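Local structure of peptidyl-tRNA hydrolase (Sulfolobus solfataricus, 1XTY) at residues E44-N47 and E48-H51. The protein hydrolyses the ester bond of N-acyl-aminoacyl-tRNAs, probably those that drop off the ribosome during protein synthesis, releasing the tRNA. Numbering follows the deposited sequence.
Sequences EWLN and EWLH
Glu48 N donates to Glu44 O over 3.1 Å, the first of four successive i to i+4 backbone bonds that identify these two turns as alpha-helix, the final part of helix 40-51 in the PTH2 fold. Trp49 N, Leu50 N and His51 N repeat the step on Trp45 O, Leu46 O and Asn47 O.

Apolar contacts gather on the buried side of the helix. Leu46 CD1 lies 3.8 Å from Trp49 CE3, meeting the indole obliquely, and Leu46 CG is 4.3 Å from Leu50 CD1. Trp49 has CG anti to its own N (chi1 -179°), a setting in which the indole also packs on Val31 and Pro104; its NE1 hydrogen-bonds to Pro55 O. Across the dimer interface, Trp49 and Leu50 pack on Val28 and Val32 of the second subunit.

Glu48, its CG beside its own backbone N, runs extended back along the preceding turn, with CG 3.0 Å from Glu44 O, and sets OE1 4.2 Å from Trp45 CD1, beside the indole rim and close to level with the ring, with ring and carboxylate 74° apart. Replacing Glu48 by an alanine would probably leave this indole edge without its carboxylate neighbour and uncover part of the Glu44 carbonyl.

At the C-terminal end a side chain joins the backbone pattern. His51 ND1 donates to Asn47 O at 2.7 Å in a bent bond. Asn47 O therefore accepts two bonds from one residue, His51 N and ND1 arriving one from each side of the plane of its carbonyl, with ND1 41° out of that plane.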
ATOM      1  N   GLU A  44      19.376   2.214   2.355  1.00 20.40           N
ATOM      2  CA  GLU A  44      19.799   3.139   1.315  1.00 20.40           C
ATOM      3  C   GLU A  44      18.810   3.050   0.156  1.00 18.51           C
ATOM      4  O   GLU A  44      18.362   4.073  -0.367  1.00 16.89           O
ATOM      5  CB  GLU A  44      21.211   2.792   0.829  1.00 24.72           C
ATOM      6  CG  GLU A  44      22.274   2.895   1.912  1.00 30.79           C
ATOM      7  CD  GLU A  44      23.652   2.483   1.431  1.00 32.58           C
ATOM      8  OE1 GLU A  44      23.789   1.364   0.889  1.00 35.02           O
ATOM      9  OE2 GLU A  44      24.603   3.275   1.601  1.00 35.34           O
ATOM     10  N   TRP A  45      18.462   1.827  -0.242  1.00 14.50           N
ATOM     11  CA  TRP A  45      17.510   1.645  -1.333  1.00 14.87           C
ATOM     12  C   TRP A  45      16.150   2.243  -0.974  1.00 13.50           C
ATOM     13  O   TRP A  45      15.482   2.824  -1.826  1.00 12.57           O
ATOM     14  CB  TRP A  45      17.316   0.163  -1.665  1.00 14.00           C
ATOM     15  CG  TRP A  45      18.510  -0.510  -2.277  1.00 17.25           C
ATOM     16  CD1 TRP A  45      19.521   0.081  -2.987  1.00 16.41           C
ATOM     17  CD2 TRP A  45      18.785  -1.914  -2.281  1.00 15.88           C
ATOM     18  NE1 TRP A  45      20.408  -0.874  -3.431  1.00 14.24           N
ATOM     19  CE2 TRP A  45      19.980  -2.105  -3.013  1.00 15.93           C
ATOM     20  CE3 TRP A  45      18.135  -3.031  -1.740  1.00 17.88           C
ATOM     21  CZ2 TRP A  45      20.539  -3.372  -3.215  1.00 17.12           C
ATOM     22  CZ3 TRP A  45      18.691  -4.292  -1.941  1.00 18.32           C
ATOM     23  CH2 TRP A  45      19.886  -4.448  -2.674  1.00 18.54           C
ATOM     24  N   LEU A  46      15.736   2.085   0.283  1.00 12.03           N
ATOM     25  CA  LEU A  46      14.444   2.622   0.713  1.00 12.60           C
ATOM     26  C   LEU A  46      14.423   4.148   0.608  1.00 13.35           C
ATOM     27  O   LEU A  46      13.472   4.732   0.086  1.00 12.94           O
ATOM     28  CB  LEU A  46      14.140   2.189   2.153  1.00 11.66           C
ATOM     29  CG  LEU A  46      12.827   2.703   2.761  1.00  9.97           C
ATOM     30  CD1 LEU A  46      11.642   2.186   1.959  1.00 13.11           C
ATOM     31  CD2 LEU A  46      12.731   2.237   4.214  1.00 13.45           C
ATOM     32  N   ASN A  47      15.476   4.796   1.096  1.00 16.13           N
ATOM     33  CA  ASN A  47      15.552   6.252   1.027  1.00 19.78           C
ATOM     34  C   ASN A  47      15.496   6.764  -0.407  1.00 20.08           C
ATOM     35  O   ASN A  47      14.798   7.737  -0.700  1.00 20.08           O
ATOM     36  CB  ASN A  47      16.832   6.754   1.693  1.00 23.96           C
ATOM     37  CG  ASN A  47      16.801   6.596   3.195  1.00 30.19           C
ATOM     38  OD1 ASN A  47      15.857   7.039   3.856  1.00 35.07           O
ATOM     39  ND2 ASN A  47      17.833   5.970   3.747  1.00 33.55           N
ATOM     40  N   GLU A  48      16.236   6.115  -1.300  1.00 19.51           N
ATOM     41  CA  GLU A  48      16.255   6.506  -2.706  1.00 18.81           C
ATOM     42  C   GLU A  48      14.878   6.295  -3.332  1.00 17.96           C
ATOM     43  O   GLU A  48      14.407   7.112  -4.123  1.00 18.00           O
ATOM     44  CB  GLU A  48      17.288   5.675  -3.472  1.00 21.54           C
ATOM     45  CG  GLU A  48      18.676   5.703  -2.860  1.00 25.96           C
ATOM     46  CD  GLU A  48      19.618   4.703  -3.507  1.00 29.73           C
ATOM     47  OE1 GLU A  48      20.452   4.123  -2.782  1.00 31.38           O
ATOM     48  OE2 GLU A  48      19.531   4.503  -4.736  1.00 31.95           O
ATOM     49  N   TRP A  49      14.244   5.182  -2.980  1.00 15.35           N
ATOM     50  CA  TRP A  49      12.930   4.849  -3.508  1.00 14.42           C
ATOM     51  C   TRP A  49      11.930   5.945  -3.161  1.00 15.77           C
ATOM     52  O   TRP A  49      11.135   6.362  -4.002  1.00 16.07           O
ATOM     53  CB  TRP A  49      12.472   3.517  -2.921  1.00 14.54           C
ATOM     54  CG  TRP A  49      11.138   3.046  -3.396  1.00 12.65           C
ATOM     55  CD1 TRP A  49      10.791   2.700  -4.673  1.00 11.11           C
ATOM     56  CD2 TRP A  49       9.989   2.793  -2.583  1.00 12.29           C
ATOM     57  NE1 TRP A  49       9.495   2.241  -4.702  1.00 11.80           N
ATOM     58  CE2 TRP A  49       8.979   2.288  -3.432  1.00 11.37           C
ATOM     59  CE3 TRP A  49       9.713   2.943  -1.214  1.00 11.07           C
ATOM     60  CZ2 TRP A  49       7.709   1.927  -2.959  1.00 12.66           C
ATOM     61  CZ3 TRP A  49       8.452   2.583  -0.742  1.00 13.31           C
ATOM     62  CH2 TRP A  49       7.465   2.080  -1.616  1.00 12.79           C
ATOM     63  N   LEU A  50      11.971   6.407  -1.919  1.00 14.80           N
ATOM     64  CA  LEU A  50      11.065   7.458  -1.487  1.00 18.14           C
ATOM     65  C   LEU A  50      11.353   8.745  -2.262  1.00 20.46           C
ATOM     66  O   LEU A  50      10.431   9.438  -2.685  1.00 20.00           O
ATOM     67  CB  LEU A  50      11.212   7.685   0.019  1.00 16.35           C
ATOM     68  CG  LEU A  50      10.761   6.500   0.888  1.00 17.24           C
ATOM     69  CD1 LEU A  50      11.211   6.708   2.324  1.00 17.88           C
ATOM     70  CD2 LEU A  50       9.243   6.345   0.813  1.00 15.40           C
ATOM     71  N   HIS A  51      12.632   9.052  -2.463  1.00 24.08           N
ATOM     72  CA  HIS A  51      13.021  10.254  -3.201  1.00 26.40           C
ATOM     73  C   HIS A  51      12.602  10.180  -4.666  1.00 26.14           C
ATOM     74  O   HIS A  51      12.428  11.207  -5.324  1.00 27.85           O
ATOM     75  CB  HIS A  51      14.539  10.467  -3.135  1.00 29.75           C
ATOM     76  CG  HIS A  51      15.014  11.102  -1.867  1.00 35.33           C
ATOM     77  ND1 HIS A  51      14.945  10.475  -0.643  1.00 37.30           N
ATOM     78  CD2 HIS A  51      15.581  12.313  -1.636  1.00 37.37           C
ATOM     79  CE1 HIS A  51      15.450  11.269   0.289  1.00 39.00           C
ATOM     80  NE2 HIS A  51      15.841  12.389  -0.292  1.00 38.86           N
TER